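Local structure of AvmM (Streptomyces sp. NBRC 109436, 7FE6) at residues 152-163 against 176-187; 91-99 against 169-177. The protein probably catalyses the macrocyclization step of alchivemycin A biosynthesis, through dehydration and Michael-type addition. One frame throughout, in Å; residues are numbered along the deposited sequence.

Contact 1 (152-163 against 176-187)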
loop_
_atom_site.group_PDB
_atom_site.type_symbol
_atom_site.label_atom_id
_atom_site.label_comp_id
_atom_site.label_asym_id
_atom_site.label_seq_id
_atom_site.Cartn_x
_atom_site.Cartn_y
_atom_site.Cartn_z
ATOM N N HIS A 152 1.907 -19.332 5.534
ATOM C CA HIS A 152 2.634 -18.163 5.056
ATOM C C HIS A 152 2.704 -18.245 3.537
ATOM O O HIS A 152 3.423 -19.085 2.982
ATOM C CB HIS A 152 4.027 -18.049 5.672
ATOM C CG HIS A 152 4.867 -16.990 5.026
ATOM N ND1 HIS A 152 4.486 -15.663 4.979
ATOM C CD2 HIS A 152 6.037 -17.069 4.344
ATOM C CE1 HIS A 152 5.402 -14.968 4.326
ATOM N NE2 HIS A 152 6.353 -15.798 3.929
ATOM N N ALA A 153 1.984 -17.343 2.881
ATOM C CA ALA A 153 1.818 -17.344 1.445
ATOM C C ALA A 153 1.881 -15.901 0.983
ATOM O O ALA A 153 1.790 -14.962 1.782
ATOM C CB ALA A 153 0.487 -17.993 1.040
ATOM N N GLY A 154 2.006 -15.719 -0.320
ATOM C CA GLY A 154 2.013 -14.376 -0.864
ATOM C C GLY A 154 1.380 -14.358 -2.230
ATOM O O GLY A 154 1.443 -15.341 -2.984
ATOM N N ILE A 155 0.748 -13.233 -2.545
ATOM C CA ILE A 155 0.452 -12.881 -3.925
ATOM C C ILE A 155 1.485 -11.846 -4.342
ATOM O O ILE A 155 1.725 -10.865 -3.619
ATOM C CB ILE A 155 -0.977 -12.347 -4.079
ATOM C CG1 ILE A 155 -1.967 -13.330 -3.463
ATOM C CG2 ILE A 155 -1.299 -12.163 -5.540
ATOM C CD1 ILE A 155 -3.410 -12.825 -3.401
ATOM N N PHE A 156 2.085 -12.047 -5.504
ATOM C CA PHE A 156 3.118 -11.150 -5.992
ATOM C C PHE A 156 2.722 -10.571 -7.338
ATOM O O PHE A 156 2.195 -11.282 -8.200
ATOM C CB PHE A 156 4.462 -11.838 -6.137
ATOM C CG PHE A 156 5.066 -12.297 -4.840
ATOM C CD1 PHE A 156 4.620 -13.477 -4.224
ATOM C CD2 PHE A 156 6.098 -11.559 -4.246
ATOM C CE1 PHE A 156 5.189 -13.918 -3.059
ATOM C CE2 PHE A 156 6.669 -11.979 -3.068
ATOM C CZ PHE A 156 6.215 -13.172 -2.466
ATOM N N ALA A 157 2.935 -9.268 -7.488
ATOM C CA ALA A 157 2.662 -8.569 -8.732
ATOM C C ALA A 157 3.970 -8.374 -9.484
ATOM O O ALA A 157 4.913 -7.771 -8.960
ATOM C CB ALA A 157 1.978 -7.233 -8.457
ATOM N N LEU A 158 4.024 -8.877 -10.712
ATOM C CA LEU A 158 5.227 -8.793 -11.536
ATOM C C LEU A 158 4.823 -8.149 -12.851
ATOM O O LEU A 158 4.347 -8.847 -13.767
ATOM C CB LEU A 158 5.847 -10.168 -11.777
ATOM C CG LEU A 158 7.015 -10.203 -12.773
ATOM C CD1 LEU A 158 8.283 -9.524 -12.211
ATOM C CD2 LEU A 158 7.282 -11.625 -13.238
ATOM N N PRO A 159 4.984 -6.833 -12.983
ATOM C CA PRO A 159 4.677 -6.177 -14.262
ATOM C C PRO A 159 5.623 -6.656 -15.359
ATOM O O PRO A 159 6.838 -6.707 -15.173
ATOM C CB PRO A 159 4.863 -4.690 -13.947
ATOM C CG PRO A 159 4.808 -4.607 -12.442
ATOM C CD PRO A 159 5.416 -5.873 -11.961
ATOM N N GLY A 160 5.051 -7.051 -16.492
ATOM C CA GLY A 160 5.819 -7.446 -17.670
ATOM C C GLY A 160 5.708 -6.423 -18.789
ATOM O O GLY A 160 4.621 -5.907 -19.075
ATOM N N MET A 161 6.847 -6.109 -19.396
ATOM C CA MET A 161 6.846 -5.227 -20.547
ATOM C C MET A 161 7.743 -5.783 -21.644
ATOM O O MET A 161 8.670 -6.564 -21.407
ATOM C CB MET A 161 7.275 -3.799 -20.189
ATOM C CG MET A 161 8.474 -3.690 -19.248
ATOM S SD MET A 161 8.057 -3.712 -17.485
ATOM C CE MET A 161 6.293 -3.554 -17.546
ATOM N N LEU A 162 7.433 -5.344 -22.855
ATOM C CA LEU A 162 8.235 -5.579 -24.044
ATOM C C LEU A 162 9.074 -4.321 -24.231
ATOM O O LEU A 162 8.535 -3.236 -24.470
ATOM C CB LEU A 162 7.327 -5.868 -25.239
ATOM C CG LEU A 162 6.513 -7.167 -25.123
ATOM C CD1 LEU A 162 5.662 -7.404 -26.350
ATOM C CD2 LEU A 162 7.442 -8.346 -24.922
ATOM N N ASP A 163 10.390 -4.467 -24.071
ATOM C CA ASP A 163 11.318 -3.357 -24.268
ATOM C C ASP A 163 11.134 -2.687 -25.630
ATOM O O ASP A 163 10.914 -1.473 -25.719
ATOM C CB ASP A 163 12.754 -3.860 -24.110
ATOM C CG ASP A 163 13.767 -2.752 -24.236
ATOM O OD1 ASP A 163 13.838 -1.915 -23.300
ATOM O OD2 ASP A 163 14.475 -2.710 -25.275
ATOM N N GLY A 176 5.970 -10.542 -21.277
ATOM C CA GLY A 176 7.093 -9.627 -21.197
ATOM C C GLY A 176 8.457 -10.240 -21.444
ATOM O O GLY A 176 8.644 -11.455 -21.282
ATOM N N ASN A 177 9.404 -9.418 -21.900
ATOM C CA ASN A 177 10.804 -9.811 -21.947
ATOM C C ASN A 177 11.657 -9.071 -20.932
ATOM O O ASN A 177 12.735 -9.555 -20.584
ATOM C CB ASN A 177 11.376 -9.614 -23.365
ATOM C CG ASN A 177 11.518 -8.156 -23.740
ATOM O OD1 ASN A 177 10.752 -7.308 -23.275
ATOM N ND2 ASN A 177 12.470 -7.856 -24.617
ATOM N N VAL A 178 11.211 -7.913 -20.460
ATOM C CA VAL A 178 11.786 -7.263 -19.293
ATOM C C VAL A 178 10.651 -7.014 -18.308
ATOM O O VAL A 178 9.472 -7.055 -18.670
ATOM C CB VAL A 178 12.517 -5.961 -19.653
ATOM C CG1 VAL A 178 13.670 -6.263 -20.612
ATOM C CG2 VAL A 178 11.543 -4.983 -20.268
ATOM N N PHE A 179 11.015 -6.747 -17.049
ATOM C CA PHE A 179 10.024 -6.784 -15.979
ATOM C C PHE A 179 10.156 -5.585 -15.045
ATOM O O PHE A 179 11.154 -4.863 -15.048
ATOM C CB PHE A 179 10.126 -8.098 -15.188
ATOM C CG PHE A 179 9.938 -9.311 -16.039
ATOM C CD1 PHE A 179 8.670 -9.783 -16.320
ATOM C CD2 PHE A 179 11.031 -9.946 -16.614
ATOM C CE1 PHE A 179 8.497 -10.896 -17.136
ATOM C CE2 PHE A 179 10.871 -11.049 -17.439
ATOM C CZ PHE A 179 9.603 -11.529 -17.701
ATOM N N GLY A 180 9.105 -5.371 -14.256
ATOM C CA GLY A 180 9.063 -4.297 -13.293
ATOM C C GLY A 180 9.405 -4.757 -11.887
ATOM O O GLY A 180 9.883 -5.868 -11.651
ATOM N N ARG A 181 9.152 -3.860 -10.940
ATOM C CA ARG A 181 9.466 -4.077 -9.533
ATOM C C ARG A 181 8.429 -4.998 -8.899
ATOM O O ARG A 181 7.229 -4.731 -8.981
ATOM C CB ARG A 181 9.505 -2.735 -8.803
ATOM C CG ARG A 181 10.113 -2.790 -7.416
ATOM C CD ARG A 181 10.002 -1.473 -6.705
ATOM N NE ARG A 181 8.672 -1.243 -6.162
ATOM C CZ ARG A 181 8.406 -0.408 -5.152
ATOM N NH1 ARG A 181 9.390 0.278 -4.566
ATOM N NH2 ARG A 181 7.155 -0.259 -4.715
ATOM N N LEU A 182 8.882 -6.092 -8.301
ATOM C CA LEU A 182 7.967 -7.031 -7.671
ATOM C C LEU A 182 7.301 -6.403 -6.455
ATOM O O LEU A 182 7.973 -5.797 -5.621
ATOM C CB LEU A 182 8.719 -8.287 -7.249
ATOM C CG LEU A 182 7.941 -9.552 -6.878
ATOM C CD1 LEU A 182 7.093 -10.059 -8.035
ATOM C CD2 LEU A 182 8.926 -10.636 -6.472
ATOM N N GLN A 183 5.988 -6.593 -6.328
ATOM C CA GLN A 183 5.232 -6.164 -5.161
ATOM C C GLN A 183 4.562 -7.364 -4.494
ATOM O O GLN A 183 4.017 -8.251 -5.165
ATOM C CB GLN A 183 4.160 -5.142 -5.529
ATOM C CG GLN A 183 3.638 -4.351 -4.332
ATOM C CD GLN A 183 4.691 -3.379 -3.805
ATOM O OE1 GLN A 183 5.621 -3.022 -4.517
ATOM N NE2 GLN A 183 4.558 -2.968 -2.556
ATOM N N GLN A 184 4.567 -7.364 -3.170
ATOM C CA GLN A 184 4.175 -8.515 -2.374
ATOM C C GLN A 184 2.905 -8.189 -1.610
ATOM O O GLN A 184 2.663 -7.041 -1.236
ATOM C CB GLN A 184 5.303 -8.898 -1.401
ATOM C CG GLN A 184 5.065 -10.092 -0.477
ATOM C CD GLN A 184 6.313 -10.461 0.338
ATOM O OE1 GLN A 184 7.409 -9.996 0.055
ATOM N NE2 GLN A 184 6.129 -11.244 1.380
ATOM N N ALA A 185 2.091 -9.210 -1.395
ATOM C CA ALA A 185 1.014 -9.155 -0.417
ATOM C C ALA A 185 1.059 -10.481 0.326
ATOM O O ALA A 185 0.788 -11.530 -0.273
ATOM C CB ALA A 185 -0.335 -8.925 -1.092
ATOM N N SER A 186 1.441 -10.445 1.607
ATOM C CA SER A 186 1.513 -11.657 2.420
ATOM C C SER A 186 0.181 -11.938 3.087
ATOM O O SER A 186 -0.502 -11.033 3.548
ATOM C CB SER A 186 2.592 -11.545 3.490
ATOM O OG SER A 186 3.870 -11.465 2.901
ATOM N N PHE A 187 -0.173 -13.203 3.171
ATOM C CA PHE A 187 -1.462 -13.557 3.737
ATOM C C PHE A 187 -1.351 -14.957 4.309
ATOM O O PHE A 187 -0.315 -15.610 4.192
ATOM C CB PHE A 187 -2.574 -13.447 2.676
ATOM C CG PHE A 187 -2.473 -14.470 1.574
ATOM C CD1 PHE A 187 -1.624 -14.271 0.501
ATOM C CD2 PHE A 187 -3.263 -15.625 1.602
ATOM C CE1 PHE A 187 -1.539 -15.219 -0.520
ATOM C CE2 PHE A 187 -3.184 -16.569 0.607
ATOM C CZ PHE A 187 -2.324 -16.371 -0.466
#
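F187, F156 and L182 bury the most surface where strand 153-162 runs antiparallel to strand 178-189, a long-looped beta hairpin in one sheet of a beta sandwich. The F187 ring reaches the neighbouring strand because its CG sits between the backbone N and the carbonyl carbon (chi1 68°). A153 CB lies over one ring face, a CH-pi contact 3.9 Å from the centroid of the F187 ring, while the I155 side chain crosses F187 at about a right angle, with I155 CG1 3.5 Å from F187 CE1. The same side carries A157, which packs on A26 and F28 of strand 24-29 in the facing sheet.

On the other side of the sheet F156 lies alongside Q184, both pointing the same way, with F156 CE2 3.6 Å from Q184 CG and the ring and amide planes 34° apart. L182 meets F156 nearer the backbone, placing its CD1 3.7 Å from F156 CB. Q184 NE2 bonds S186 OG; at the subunit interface Q184 OE1 hydrogen-bonds S135 OG and S186 OG bonds T137 OG1, both of the second subunit. L182 O bonds R50 NH2 of the second subunit, and R50 is a residue of the alchivemycin A pocket.

Paired backbone bonds join A153 to F187, I155 to A185 and A157 to Q183. The register shifts by one between A157 and G160, where G180 N still bonds P159 O. The ladder finishes in a classic beta bulge, where M161 O accepts from both V178 N and N177 N. Beyond it, D163 N meets an in-plane lone pair of N177 OD1 at 3.0 Å.

Contact 2 (91-99 against 169-177)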
loop_
_atom_site.group_PDB
_atom_site.type_symbol
_atom_site.label_atom_id
_atom_site.label_comp_id
_atom_site.label_asym_id
_atom_site.label_seq_id
_atom_site.Cartn_x
_atom_site.Cartn_y
_atom_site.Cartn_z
ATOM N N GLN A 91 -8.814 -16.392 -16.083
ATOM C CA GLN A 91 -7.400 -16.498 -16.397
ATOM C C GLN A 91 -7.130 -17.847 -17.063
ATOM O O GLN A 91 -7.706 -18.868 -16.686
ATOM C CB GLN A 91 -6.562 -16.329 -15.128
ATOM C CG GLN A 91 -5.090 -16.030 -15.384
ATOM C CD GLN A 91 -4.324 -17.257 -15.856
ATOM O OE1 GLN A 91 -4.703 -18.395 -15.548
ATOM N NE2 GLN A 91 -3.242 -17.035 -16.613
ATOM N N ASP A 92 -6.254 -17.833 -18.069
ATOM C CA ASP A 92 -5.986 -18.987 -18.926
ATOM C C ASP A 92 -4.913 -19.881 -18.301
ATOM O O ASP A 92 -3.764 -19.442 -18.159
ATOM C CB ASP A 92 -5.551 -18.488 -20.295
ATOM C CG ASP A 92 -5.434 -19.591 -21.337
ATOM O OD1 ASP A 92 -5.425 -20.801 -20.991
ATOM O OD2 ASP A 92 -5.408 -19.219 -22.539
ATOM N N PRO A 93 -5.223 -21.129 -17.937
ATOM C CA PRO A 93 -4.180 -21.982 -17.331
ATOM C C PRO A 93 -2.971 -22.151 -18.235
ATOM O O PRO A 93 -1.848 -22.313 -17.737
ATOM C CB PRO A 93 -4.897 -23.321 -17.095
ATOM C CG PRO A 93 -6.353 -23.015 -17.166
ATOM C CD PRO A 93 -6.502 -21.843 -18.102
ATOM N N ALA A 94 -3.188 -22.149 -19.557
ATOM C CA ALA A 94 -2.103 -22.213 -20.530
ATOM C C ALA A 94 -1.256 -20.942 -20.565
ATOM O O ALA A 94 -0.114 -20.994 -21.033
ATOM C CB ALA A 94 -2.668 -22.487 -21.922
ATOM N N LYS A 95 -1.773 -19.816 -20.084
ATOM C CA LYS A 95 -0.960 -18.608 -19.923
ATOM C C LYS A 95 -0.466 -18.499 -18.488
ATOM O O LYS A 95 -0.584 -17.471 -17.817
ATOM C CB LYS A 95 -1.729 -17.352 -20.336
ATOM C CG LYS A 95 -2.124 -17.254 -21.803
ATOM C CD LYS A 95 -2.628 -15.842 -22.158
ATOM C CE LYS A 95 -3.390 -15.797 -23.482
ATOM N NZ LYS A 95 -4.640 -16.618 -23.478
ATOM N N CYS A 96 0.084 -19.612 -18.013
ATOM C CA CYS A 96 0.738 -19.688 -16.720
ATOM C C CYS A 96 2.107 -20.310 -16.921
ATOM O O CYS A 96 2.351 -21.007 -17.911
ATOM C CB CYS A 96 -0.042 -20.525 -15.700
ATOM S SG CYS A 96 -1.671 -19.884 -15.266
ATOM N N TRP A 97 3.020 -19.961 -16.023
ATOM C CA TRP A 97 4.282 -20.665 -15.934
ATOM C C TRP A 97 4.058 -21.991 -15.215
ATOM O O TRP A 97 3.089 -22.168 -14.473
ATOM C CB TRP A 97 5.312 -19.795 -15.214
ATOM C CG TRP A 97 6.726 -20.144 -15.495
ATOM C CD1 TRP A 97 7.189 -21.008 -16.436
ATOM C CD2 TRP A 97 7.880 -19.627 -14.824
ATOM N NE1 TRP A 97 8.562 -21.073 -16.394
ATOM C CE2 TRP A 97 9.012 -20.232 -15.411
ATOM C CE3 TRP A 97 8.068 -18.717 -13.774
ATOM C CZ2 TRP A 97 10.313 -19.952 -14.992
ATOM C CZ3 TRP A 97 9.361 -18.441 -13.360
ATOM C CH2 TRP A 97 10.470 -19.057 -13.970
ATOM N N ASP A 98 4.939 -22.946 -15.484
ATOM C CA ASP A 98 4.903 -24.212 -14.772
ATOM C C ASP A 98 5.296 -24.004 -13.311
ATOM O O ASP A 98 6.050 -23.074 -12.996
ATOM C CB ASP A 98 5.836 -25.230 -15.414
ATOM C CG ASP A 98 5.250 -25.838 -16.658
ATOM O OD1 ASP A 98 4.012 -25.815 -16.798
ATOM O OD2 ASP A 98 6.013 -26.387 -17.469
ATOM N N PRO A 99 4.812 -24.888 -12.394
ATOM C CA PRO A 99 5.189 -24.782 -10.979
ATOM C C PRO A 99 6.670 -24.527 -10.778
ATOM O O PRO A 99 7.503 -25.076 -11.498
ATOM C CB PRO A 99 4.786 -26.149 -10.407
ATOM C CG PRO A 99 3.681 -26.626 -11.278
ATOM C CD PRO A 99 3.939 -26.056 -12.651
ATOM N N SER A 169 7.730 -12.392 -25.619
ATOM C CA SER A 169 7.791 -12.709 -24.199
ATOM C C SER A 169 8.837 -13.796 -23.970
ATOM O O SER A 169 9.049 -14.662 -24.820
ATOM C CB SER A 169 6.425 -13.169 -23.700
ATOM O OG SER A 169 5.446 -12.181 -23.932
ATOM N N ILE A 170 9.522 -13.722 -22.825
ATOM C CA ILE A 170 10.754 -14.488 -22.626
ATOM C C ILE A 170 10.529 -15.687 -21.712
ATOM O O ILE A 170 11.273 -16.667 -21.780
ATOM C CB ILE A 170 11.897 -13.583 -22.121
ATOM C CG1 ILE A 170 13.239 -14.129 -22.618
ATOM C CG2 ILE A 170 11.892 -13.440 -20.613
ATOM C CD1 ILE A 170 14.435 -13.257 -22.268
ATOM N N ILE A 171 9.557 -15.603 -20.817
ATOM C CA ILE A 171 9.195 -16.706 -19.928
ATOM C C ILE A 171 7.924 -17.350 -20.471
ATOM O O ILE A 171 6.918 -16.644 -20.642
ATOM C CB ILE A 171 8.972 -16.226 -18.487
ATOM C CG1 ILE A 171 10.200 -15.486 -17.970
ATOM C CG2 ILE A 171 8.640 -17.411 -17.594
ATOM C CD1 ILE A 171 10.032 -14.998 -16.560
ATOM N N PRO A 172 7.907 -18.660 -20.719
ATOM C CA PRO A 172 6.721 -19.261 -21.343
ATOM C C PRO A 172 5.523 -19.158 -20.413
ATOM O O PRO A 172 5.603 -19.484 -19.227
ATOM C CB PRO A 172 7.143 -20.717 -21.595
ATOM C CG PRO A 172 8.224 -20.972 -20.618
ATOM C CD PRO A 172 8.952 -19.663 -20.445
ATOM N N GLY A 173 4.424 -18.647 -20.952
ATOM C CA GLY A 173 3.210 -18.445 -20.207
ATOM C C GLY A 173 3.024 -17.041 -19.671
ATOM O O GLY A 173 1.879 -16.629 -19.452
ATOM N N LEU A 174 4.107 -16.292 -19.467
ATOM C CA LEU A 174 4.040 -14.966 -18.868
ATOM C C LEU A 174 4.292 -13.865 -19.893
ATOM O O LEU A 174 5.030 -14.055 -20.872
ATOM C CB LEU A 174 5.057 -14.833 -17.731
ATOM C CG LEU A 174 5.052 -15.916 -16.651
ATOM C CD1 LEU A 174 5.977 -15.522 -15.513
ATOM C CD2 LEU A 174 3.641 -16.174 -16.152
ATOM N N PHE A 175 3.747 -12.677 -19.606
ATOM C CA PHE A 175 3.890 -11.536 -20.505
ATOM C C PHE A 175 5.182 -10.780 -20.220
ATOM O O PHE A 175 5.459 -10.422 -19.070
ATOM C CB PHE A 175 2.707 -10.574 -20.393
ATOM C CG PHE A 175 2.753 -9.479 -21.420
ATOM C CD1 PHE A 175 3.483 -8.320 -21.190
ATOM C CD2 PHE A 175 2.124 -9.647 -22.655
ATOM C CE1 PHE A 175 3.567 -7.332 -22.160
ATOM C CE2 PHE A 175 2.192 -8.660 -23.629
ATOM C CZ PHE A 175 2.908 -7.493 -23.379
ATOM N N GLY A 176 5.970 -10.542 -21.277
ATOM C CA GLY A 176 7.093 -9.627 -21.197
ATOM C C GLY A 176 8.457 -10.240 -21.444
ATOM O O GLY A 176 8.644 -11.455 -21.282
ATOM N N ASN A 177 9.404 -9.418 -21.900
ATOM C CA ASN A 177 10.804 -9.811 -21.947
ATOM C C ASN A 177 11.657 -9.071 -20.932
ATOM O O ASN A 177 12.735 -9.555 -20.584
ATOM C CB ASN A 177 11.376 -9.614 -23.365
ATOM C CG ASN A 177 11.518 -8.156 -23.740
ATOM O OD1 ASN A 177 10.752 -7.308 -23.275
ATOM N ND2 ASN A 177 12.470 -7.856 -24.617
#
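The W97 indole has I171 CG2 over the centre of one face, with L174 CD1 and the carbonyl oxygen of P172 approaching obliquely. The methyl stands 3.6 Å from the centroid of the W97 five-membered ring and 13° off its normal, a nearly vertical CH-pi contact. The indole swings out to meet it with CG anti to the W97 backbone N (chi1 -158°). P172 O comes within 3.6 Å of W97 CD1, and L174 CD2 packs 4.1 Å from W97 CB.

Both segments are loops without regular secondary structure, one leading into strand 107-113 and the other joining strands 153-162 and 178-189. A type II beta turn from I171 to L174, closed by L174 N bonding I171 O, presents P172 and G173 to residues 95-97. G173 has a positive phi of 97°, and its CA-H meets C96 O at 3.5 Å, so the backbones come close where the turn has no side chain. K95 O and G173 O, both acceptors, lie 3.1 Å apart.

The 91-99 loop is also braced from within. D92 OD1 accepts A94 N in an Asx turn, and D92 OD2 forms a salt bridge with K95 NZ at 2.9 Å. Between them the two segments share apolar, CH-pi and CA-H...O contacts but exchange no hydrogen bond; the polar ties run through Q112 of strand 107-113, which bonds G173 O by its side chain and K95 by its backbone.

How the contacts relate
The centres of contacts 1 and 2 lie about 13 Å apart, and their segments alternate along the chain: 91-99, 152-163, 169-177, 176-187. They share G176 and N177, where the connection between strands 153-162 and 178-189 re-enters the sheet. Contact 1 is the buried pairing of those two strands; contact 2 fastens their connecting loop to the one preceding strand 107-113, an outermost strand of the same sheet within the chain. Direct packing links them, with I171 CD1 against F179 CZ and F175 CD1 against G160 O. Thus contact 1 unites sheet and subunit interface, whereas contact 2 ties together segments that no other chain of the assembly touches.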